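Local structure of methanogen homoaconitase small subunit (Methanocaldococcus jannaschii, 2PKP) at residues A[17-22]-A[59-64]; A[100-105]-A[145-150]; A[123-128]-A[134-139]. The protein forms the small subunit of a hydro-lyase that dehydrates (R)-homocitrate to cis-homoaconitate and hydrates that intermediate to homoisocitrate, as a heterotetramer with its large subunit. One frame throughout, in Å; residues are numbered along the deposited sequence.

How the contacts relate
Contacts 1 and 2 lie on opposite sides of the chain's centre, their own centres about 19 Å apart. Contact 1 comes first along the chain, on helix 16-19 and the loop between strand 54-57 and helix 68-75; its centre is about 23 Å from that of contact 3. Contact 3 is nested inside the chain span closed by contact 2, and these two touch, their centres about 13 Å apart: Leu147 CD1 packs on Pro139 CG, and Glu137 N lies 2.8 Å from Ile104 O. This probable hydrogen bond links strand 101-104 to the residues following strand 132-135, the two outermost strands of the sheet, consistent with a closed, barrel-like arrangement.

Contact 1. Residues A[17-22]-A[59-64]. With ZN (zinc ion), chain B.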
loop_
_atom_site.group_PDB
_atom_site.type_symbol
_atom_site.label_atom_id
_atom_site.label_comp_id
_atom_site.label_asym_id
_atom_site.label_seq_id
_atom_site.Cartn_x
_atom_site.Cartn_y
_atom_site.Cartn_z
ATOM N N ASP A 17 -19.769 -7.376 13.348
ATOM C CA ASP A 17 -20.758 -8.049 12.504
ATOM C C ASP A 17 -21.143 -7.198 11.304
ATOM O O ASP A 17 -21.468 -7.720 10.239
ATOM C CB ASP A 17 -22.007 -8.405 13.308
ATOM C CG ASP A 17 -21.786 -9.602 14.204
ATOM O OD1 ASP A 17 -21.423 -10.675 13.673
ATOM O OD2 ASP A 17 -21.967 -9.469 15.431
ATOM N N ALA A 18 -21.113 -5.883 11.487
ATOM C CA ALA A 18 -21.424 -4.964 10.405
ATOM C C ALA A 18 -20.234 -4.986 9.449
ATOM O O ALA A 18 -20.397 -4.948 8.232
ATOM C CB ALA A 18 -21.629 -3.559 10.951
ATOM N N ILE A 19 -19.036 -5.071 10.020
ATOM C CA ILE A 19 -17.805 -5.094 9.242
ATOM C C ILE A 19 -17.667 -6.384 8.434
ATOM O O ILE A 19 -17.299 -6.356 7.258
ATOM C CB ILE A 19 -16.573 -4.923 10.171
ATOM C CG1 ILE A 19 -16.609 -3.533 10.814
ATOM C CG2 ILE A 19 -15.279 -5.123 9.389
ATOM C CD1 ILE A 19 -15.554 -3.324 11.879
ATOM N N ILE A 20 -17.958 -7.511 9.069
ATOM C CA ILE A 20 -17.876 -8.810 8.408
ATOM C C ILE A 20 -18.855 -9.768 9.089
ATOM O O ILE A 20 -18.518 -10.436 10.063
ATOM C CB ILE A 20 -16.427 -9.380 8.463
ATOM C CG1 ILE A 20 -16.367 -10.743 7.764
ATOM C CG2 ILE A 20 -15.949 -9.489 9.899
ATOM C CD1 ILE A 20 -16.595 -10.681 6.270
ATOM N N PRO A 21 -20.096 -9.826 8.585
ATOM C CA PRO A 21 -21.153 -10.689 9.121
ATOM C C PRO A 21 -20.688 -12.091 9.502
ATOM O O PRO A 21 -19.945 -12.736 8.763
ATOM C CB PRO A 21 -22.178 -10.696 7.999
ATOM C CG PRO A 21 -22.078 -9.287 7.492
ATOM C CD PRO A 21 -20.581 -9.077 7.413
ATOM N N GLY A 22 -21.141 -12.552 10.665
ATOM C CA GLY A 22 -20.774 -13.866 11.165
ATOM C C GLY A 22 -20.813 -15.029 10.185
ATOM O O GLY A 22 -19.895 -15.848 10.178
ATOM N N GLU A 59 -17.840 6.986 16.650
ATOM C CA GLU A 59 -17.350 6.417 17.899
ATOM C C GLU A 59 -17.382 4.899 17.935
ATOM O O GLU A 59 -18.184 4.256 17.254
ATOM C CB GLU A 59 -18.187 6.945 19.075
ATOM C CG GLU A 59 -18.179 8.449 19.222
ATOM C CD GLU A 59 -16.930 8.954 19.914
ATOM O OE1 GLU A 59 -15.909 8.238 19.902
ATOM O OE2 GLU A 59 -16.962 10.075 20.463
ATOM N N ASN A 60 -16.475 4.340 18.725
ATOM C CA ASN A 60 -16.415 2.906 18.956
ATOM C C ASN A 60 -16.401 1.990 17.729
ATOM O O ASN A 60 -17.105 0.980 17.691
ATOM C CB ASN A 60 -17.585 2.551 19.887
ATOM C CG ASN A 60 -17.456 1.178 20.503
ATOM O OD1 ASN A 60 -16.361 0.747 20.873
ATOM N ND2 ASN A 60 -18.581 0.494 20.642
ATOM N N PHE A 61 -15.579 2.322 16.738
ATOM C CA PHE A 61 -15.484 1.502 15.535
ATOM C C PHE A 61 -14.872 0.138 15.873
ATOM O O PHE A 61 -13.921 0.045 16.653
ATOM C CB PHE A 61 -14.610 2.194 14.482
ATOM C CG PHE A 61 -14.536 1.452 13.174
ATOM C CD1 PHE A 61 -15.534 1.605 12.217
ATOM C CD2 PHE A 61 -13.475 0.596 12.904
ATOM C CE1 PHE A 61 -15.484 0.914 11.008
ATOM C CE2 PHE A 61 -13.411 -0.104 11.696
ATOM C CZ PHE A 61 -14.421 0.059 10.746
ATOM N N GLY A 62 -15.414 -0.913 15.269
ATOM C CA GLY A 62 -14.900 -2.252 15.514
ATOM C C GLY A 62 -15.465 -2.881 16.775
ATOM O O GLY A 62 -14.978 -3.905 17.245
ATOM N N CYS A 63 -16.503 -2.258 17.319
ATOM C CA CYS A 63 -17.150 -2.731 18.529
ATOM C C CYS A 63 -17.534 -4.201 18.493
ATOM O O CYS A 63 -17.849 -4.756 17.438
ATOM C CB CYS A 63 -18.416 -1.916 18.805
ATOM S SG CYS A 63 -19.379 -2.554 20.202
ATOM N N GLY A 64 -17.508 -4.822 19.667
ATOM C CA GLY A 64 -17.899 -6.211 19.778
ATOM C C GLY A 64 -16.798 -7.245 19.821
ATOM O O GLY A 64 -15.700 -7.014 20.336
HETATM ZN ZN ZN B . -21.367 -1.723 19.941
HETATM O O HOH W 1 -22.266 -3.051 18.805
#
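Ile19 CD1 meets the CZ and CE2 end of the Phe61 ring, the two side chains crossing obliquely. In Ile19, CG1 lies anti to the carbonyl carbon (chi1 -65°) and the chain then runs extended, which carries CD1 across to the loop 59-64. Phe61 holds CG anti to its backbone N (chi1 -176°), and this swings the end of the ring nearer to Ile19 although the bond to CB does not point that way. Ile19 CD1 comes to 3.7 Å from Phe61 CZ, with Phe61 CE2 a little farther away. Ile19 CD1 also packs 3.8 Å from Gly62 CA, and is thus set in the angle between the aromatic ring and the backbone that follows it.

That backbone is a type II beta turn from Asn60 to Cys63, with Gly62 in its third position at positive phi. A beta carbon on Gly62 would press against the carbonyl oxygen of Phe61, so the turn itself calls for a residue without one. Phe61 is held from other directions as well: its ring makes an edge-to-face stack with Phe91 and touches Ile74 and Val82, while Ile19 also rests on Ala70 of helix 68-75.

The end of the turn serves the metal. Cys63 SG binds the zinc ion at 2.2 Å; water 1 is a second ligand, with its O 2.0 Å from the zinc. Asp13 is a ligand too, and Asn60 ND2 donates a hydrogen bond to Asp13 OD1, so that Asn60 acts as a second-shell residue. The chemistry is thus divided within a few residues: Ile19 makes an apolar dispersion contact with Phe61 and Gly62, whereas one residue further on the sulfur of Cys63 ligates the metal.

Contact 2. Residues A[100-105]-A[145-150]; sequences LIPIIA and EILAAG
The carbonyl of Leu147 receives a short hydrogen bond from the backbone of Gly150, with Gly150 N 2.7 Å from Leu147 O. It belongs to the Schellman motif that closes helix 141-148. Separately, Ala149 N makes an ordinary helical bond to Glu145 O at 3.0 Å in the last turn. Gly150 has a positive phi (89°), a conformation in which a beta carbon would be jammed against the preceding carbonyl oxygen.

While its backbone ends the helix, the side chain of Leu147 leaves toward the sheet. CG lies anti to the carbonyl carbon (chi1 -77°), and the two methyls divide the start of strand 101-104 between them. Leu147 CD2 sits against the backbone at the entry to the strand, 3.6 Å from Leu100 O, and lies 4.2 Å from Ile101 CG1. The other methyl, Leu147 CD1, approaches the CD corner of the proline, 4.2 Å from Pro102 CD.

Leu147 also packs on Ile96 of helix 89-98, the helix that connects strand 81-84 to its parallel neighbour 101-104, and Pro102 touches Ile96 and Tyr92 of the same helix. Leu100 turns its side chain the other way, onto Val71 and Ile74 of helix 68-75.

The contact is therefore one leucine spread over three successive residues. One methyl lies in van der Waals contact with a backbone carbonyl oxygen and the other touches are apolar, so the last turn of the helix is attached to strand 101-104 by shape and burial, without directional bonds.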
loop_
_atom_site.group_PDB
_atom_site.type_symbol
_atom_site.label_atom_id
_atom_site.label_comp_id
_atom_site.label_asym_id
_atom_site.label_seq_id
_atom_site.Cartn_x
_atom_site.Cartn_y
_atom_site.Cartn_z
ATOM N N LEU A 100 -2.924 -2.771 9.941
ATOM C CA LEU A 100 -3.987 -1.829 9.578
ATOM C C LEU A 100 -3.864 -0.657 10.545
ATOM O O LEU A 100 -3.925 -0.843 11.758
ATOM C CB LEU A 100 -5.362 -2.497 9.724
ATOM C CG LEU A 100 -6.604 -1.662 9.409
ATOM C CD1 LEU A 100 -6.541 -1.158 7.970
ATOM C CD2 LEU A 100 -7.858 -2.508 9.637
ATOM N N ILE A 101 -3.706 0.549 10.012
ATOM C CA ILE A 101 -3.522 1.732 10.851
ATOM C C ILE A 101 -4.778 2.412 11.389
ATOM O O ILE A 101 -5.588 2.955 10.637
ATOM C CB ILE A 101 -2.692 2.802 10.106
ATOM C CG1 ILE A 101 -1.374 2.193 9.624
ATOM C CG2 ILE A 101 -2.411 3.984 11.034
ATOM C CD1 ILE A 101 -0.640 3.051 8.602
ATOM N N PRO A 102 -4.950 2.401 12.714
ATOM C CA PRO A 102 -6.114 3.034 13.327
ATOM C C PRO A 102 -5.728 4.480 13.639
ATOM O O PRO A 102 -4.766 4.732 14.371
ATOM C CB PRO A 102 -6.335 2.225 14.605
ATOM C CG PRO A 102 -5.288 1.098 14.553
ATOM C CD PRO A 102 -4.182 1.663 13.724
ATOM N N ILE A 103 -6.471 5.422 13.075
ATOM C CA ILE A 103 -6.205 6.836 13.289
ATOM C C ILE A 103 -7.385 7.491 14.010
ATOM O O ILE A 103 -8.535 7.291 13.626
ATOM C CB ILE A 103 -5.955 7.526 11.939
ATOM C CG1 ILE A 103 -4.656 6.982 11.336
ATOM C CG2 ILE A 103 -5.903 9.038 12.112
ATOM C CD1 ILE A 103 -4.463 7.331 9.900
ATOM N N ILE A 104 -7.095 8.252 15.062
ATOM C CA ILE A 104 -8.137 8.942 15.828
ATOM C C ILE A 104 -8.246 10.403 15.398
ATOM O O ILE A 104 -7.239 11.094 15.284
ATOM C CB ILE A 104 -7.835 8.887 17.344
ATOM C CG1 ILE A 104 -7.908 7.434 17.823
ATOM C CG2 ILE A 104 -8.834 9.764 18.127
ATOM C CD1 ILE A 104 -7.566 7.256 19.295
ATOM N N ALA A 105 -9.471 10.860 15.147
ATOM C CA ALA A 105 -9.716 12.242 14.732
ATOM C C ALA A 105 -11.198 12.580 14.844
ATOM O O ALA A 105 -12.037 11.686 15.007
ATOM C CB ALA A 105 -9.258 12.447 13.284
ATOM N N GLU A 145 5.753 0.611 16.196
ATOM C CA GLU A 145 6.813 -0.256 15.671
ATOM C C GLU A 145 6.223 -1.462 14.940
ATOM O O GLU A 145 6.646 -1.798 13.830
ATOM C CB GLU A 145 7.725 -0.739 16.803
ATOM C CG GLU A 145 8.441 0.376 17.547
ATOM C CD GLU A 145 9.416 -0.142 18.592
ATOM O OE1 GLU A 145 8.993 -0.920 19.477
ATOM O OE2 GLU A 145 10.606 0.234 18.528
ATOM N N ILE A 146 5.243 -2.106 15.565
ATOM C CA ILE A 146 4.590 -3.259 14.961
ATOM C C ILE A 146 3.972 -2.836 13.630
ATOM O O ILE A 146 4.120 -3.530 12.619
ATOM C CB ILE A 146 3.502 -3.830 15.896
ATOM C CG1 ILE A 146 4.168 -4.416 17.148
ATOM C CG2 ILE A 146 2.680 -4.889 15.166
ATOM C CD1 ILE A 146 3.204 -4.864 18.230
ATOM N N LEU A 147 3.296 -1.689 13.628
ATOM C CA LEU A 147 2.682 -1.176 12.408
ATOM C C LEU A 147 3.740 -0.929 11.343
ATOM O O LEU A 147 3.569 -1.308 10.183
ATOM C CB LEU A 147 1.940 0.138 12.675
ATOM C CG LEU A 147 0.578 0.067 13.369
ATOM C CD1 LEU A 147 0.047 1.478 13.579
ATOM C CD2 LEU A 147 -0.393 -0.751 12.522
ATOM N N ALA A 148 4.829 -0.280 11.742
ATOM C CA ALA A 148 5.918 0.024 10.825
ATOM C C ALA A 148 6.430 -1.249 10.150
ATOM O O ALA A 148 6.809 -1.235 8.979
ATOM C CB ALA A 148 7.055 0.716 11.573
ATOM N N ALA A 149 6.437 -2.352 10.890
ATOM C CA ALA A 149 6.903 -3.616 10.342
ATOM C C ALA A 149 5.815 -4.274 9.501
ATOM O O ALA A 149 6.067 -5.271 8.823
ATOM C CB ALA A 149 7.341 -4.552 11.470
ATOM N N GLY A 150 4.608 -3.719 9.552
ATOM C CA GLY A 150 3.505 -4.269 8.779
ATOM C C GLY A 150 2.692 -5.341 9.485
ATOM O O GLY A 150 1.916 -6.062 8.853
#

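Contact 3. Residues A[123-128]-A[134-139]; sequences EEIVIT and IKCETP
Glu123 holds CG anti to its carbonyl carbon (chi1 -73°) and then extends (chi2 -169°), bringing its carboxylate across Thr138, whose OG1 is placed between backbone N and carbonyl carbon to meet it. The two residues lie just beyond the ladder of the beta hairpin of strands 124-127 and 132-135.

Glu123 OE2 takes two bonds from Thr138. Thr138 N approaches Glu123 OE2 at 3.1 Å on its anti lone pair, almost straight at 173°, whereas Thr138 OG1, 2.9 Å from Glu123 OE2, comes from above the carboxylate plane. Lys140 makes a salt bridge to the same oxygen. With an alanine here, Lys140 would probably lose its charged mate and Thr138 OG1 would be freer to turn.

Glu123 and Glu124 both face Asp119, a G1 beta bulge that lies where strand 115-119 turns into strand 124-127. In the hairpin proper, Ile125 and Ile134 form the hydrogen-bonded pair, with Ile125 N 2.8 Å from Ile134 O and Ile134 N 2.9 Å from Ile125 O. Glu124 and Lys135 form the adjoining non-hydrogen-bonded pair, their side chains on the opposite face from the isoleucines. Cys136 N adds a bond to Glu123 O at 3.2 Å.

On the isoleucine face, Ile125 CD1 rests 3.8 Å from Cys136 CB, and Ile125 CB lies 3.9 Å from Ile134 CG1.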
loop_
_atom_site.group_PDB
_atom_site.type_symbol
_atom_site.label_atom_id
_atom_site.label_comp_id
_atom_site.label_asym_id
_atom_site.label_seq_id
_atom_site.Cartn_x
_atom_site.Cartn_y
_atom_site.Cartn_z
ATOM N N GLU A 123 0.878 14.056 11.497
ATOM C CA GLU A 123 -0.321 13.722 12.254
ATOM C C GLU A 123 -1.444 14.707 11.938
ATOM O O GLU A 123 -2.034 15.332 12.823
ATOM C CB GLU A 123 -0.031 13.707 13.751
ATOM C CG GLU A 123 0.785 12.509 14.169
ATOM C CD GLU A 123 0.854 12.356 15.664
ATOM O OE1 GLU A 123 1.494 13.206 16.314
ATOM O OE2 GLU A 123 0.257 11.391 16.188
ATOM N N GLU A 124 -1.714 14.837 10.649
ATOM C CA GLU A 124 -2.758 15.712 10.153
ATOM C C GLU A 124 -3.446 14.974 9.031
ATOM O O GLU A 124 -2.857 14.092 8.404
ATOM C CB GLU A 124 -2.180 16.996 9.562
ATOM C CG GLU A 124 -1.260 17.763 10.462
ATOM C CD GLU A 124 -0.806 19.048 9.807
ATOM O OE1 GLU A 124 -0.327 18.990 8.653
ATOM O OE2 GLU A 124 -0.936 20.112 10.443
ATOM N N ILE A 125 -4.690 15.345 8.780
ATOM C CA ILE A 125 -5.458 14.755 7.702
ATOM C C ILE A 125 -5.909 15.928 6.868
ATOM O O ILE A 125 -6.632 16.789 7.356
ATOM C CB ILE A 125 -6.709 14.028 8.215
ATOM C CG1 ILE A 125 -6.306 12.833 9.082
ATOM C CG2 ILE A 125 -7.566 13.602 7.029
ATOM C CD1 ILE A 125 -7.458 12.212 9.840
ATOM N N VAL A 126 -5.451 15.986 5.626
ATOM C CA VAL A 126 -5.855 17.059 4.737
ATOM C C VAL A 126 -7.078 16.572 3.965
ATOM O O VAL A 126 -7.042 15.516 3.334
ATOM C CB VAL A 126 -4.732 17.415 3.720
ATOM C CG1 VAL A 126 -5.161 18.594 2.859
ATOM C CG2 VAL A 126 -3.448 17.736 4.454
ATOM N N ILE A 127 -8.165 17.332 4.043
ATOM C CA ILE A 127 -9.392 17.011 3.325
ATOM C C ILE A 127 -9.286 17.935 2.122
ATOM O O ILE A 127 -9.822 19.046 2.113
ATOM C CB ILE A 127 -10.629 17.348 4.181
ATOM C CG1 ILE A 127 -10.457 16.737 5.578
ATOM C CG2 ILE A 127 -11.887 16.801 3.516
ATOM C CD1 ILE A 127 -11.566 17.062 6.546
ATOM N N THR A 128 -8.557 17.456 1.118
ATOM C CA THR A 128 -8.264 18.210 -0.091
ATOM C C THR A 128 -9.416 18.910 -0.791
ATOM O O THR A 128 -9.279 20.065 -1.175
ATOM C CB THR A 128 -7.518 17.325 -1.116
ATOM O OG1 THR A 128 -8.389 16.289 -1.582
ATOM C CG2 THR A 128 -6.287 16.689 -0.463
ATOM N N ILE A 134 -7.250 18.716 9.493
ATOM C CA ILE A 134 -7.572 18.490 10.893
ATOM C C ILE A 134 -6.477 17.660 11.540
ATOM O O ILE A 134 -5.771 16.908 10.865
ATOM C CB ILE A 134 -8.930 17.760 11.069
ATOM C CG1 ILE A 134 -8.850 16.344 10.490
ATOM C CG2 ILE A 134 -10.043 18.549 10.374
ATOM C CD1 ILE A 134 -10.166 15.562 10.592
ATOM N N LYS A 135 -6.313 17.818 12.848
ATOM C CA LYS A 135 -5.306 17.046 13.555
ATOM C C LYS A 135 -5.836 15.641 13.797
ATOM O O LYS A 135 -7.048 15.422 13.846
ATOM C CB LYS A 135 -4.970 17.685 14.908
ATOM C CG LYS A 135 -4.208 18.995 14.803
ATOM C CD LYS A 135 -3.779 19.486 16.172
ATOM C CE LYS A 135 -2.961 20.763 16.075
ATOM N NZ LYS A 135 -2.669 21.296 17.432
ATOM N N CYS A 136 -4.918 14.692 13.938
ATOM C CA CYS A 136 -5.282 13.315 14.225
ATOM C C CYS A 136 -4.221 12.766 15.166
ATOM O O CYS A 136 -3.186 13.392 15.393
ATOM C CB CYS A 136 -5.341 12.462 12.947
ATOM S SG CYS A 136 -3.760 12.196 12.081
ATOM N N GLU A 137 -4.498 11.603 15.728
ATOM C CA GLU A 137 -3.565 10.959 16.624
ATOM C C GLU A 137 -3.273 9.587 16.049
ATOM O O GLU A 137 -4.188 8.783 15.829
ATOM C CB GLU A 137 -4.161 10.832 18.025
ATOM C CG GLU A 137 -3.388 9.881 18.928
ATOM C CD GLU A 137 -3.803 9.983 20.382
ATOM O OE1 GLU A 137 -5.022 9.997 20.651
ATOM O OE2 GLU A 137 -2.907 10.043 21.256
ATOM N N THR A 138 -1.998 9.336 15.783
ATOM C CA THR A 138 -1.568 8.066 15.229
ATOM C C THR A 138 -0.993 7.200 16.348
ATOM O O THR A 138 -0.699 7.691 17.437
ATOM C CB THR A 138 -0.485 8.277 14.167
ATOM O OG1 THR A 138 0.669 8.860 14.781
ATOM C CG2 THR A 138 -0.991 9.213 13.068
ATOM N N PRO A 139 -0.827 5.896 16.092
ATOM C CA PRO A 139 -0.279 4.998 17.111
ATOM C C PRO A 139 1.166 5.371 17.474
ATOM O O PRO A 139 1.918 5.881 16.641
ATOM C CB PRO A 139 -0.374 3.624 16.444
ATOM C CG PRO A 139 -1.538 3.773 15.508
ATOM C CD PRO A 139 -1.285 5.134 14.915
#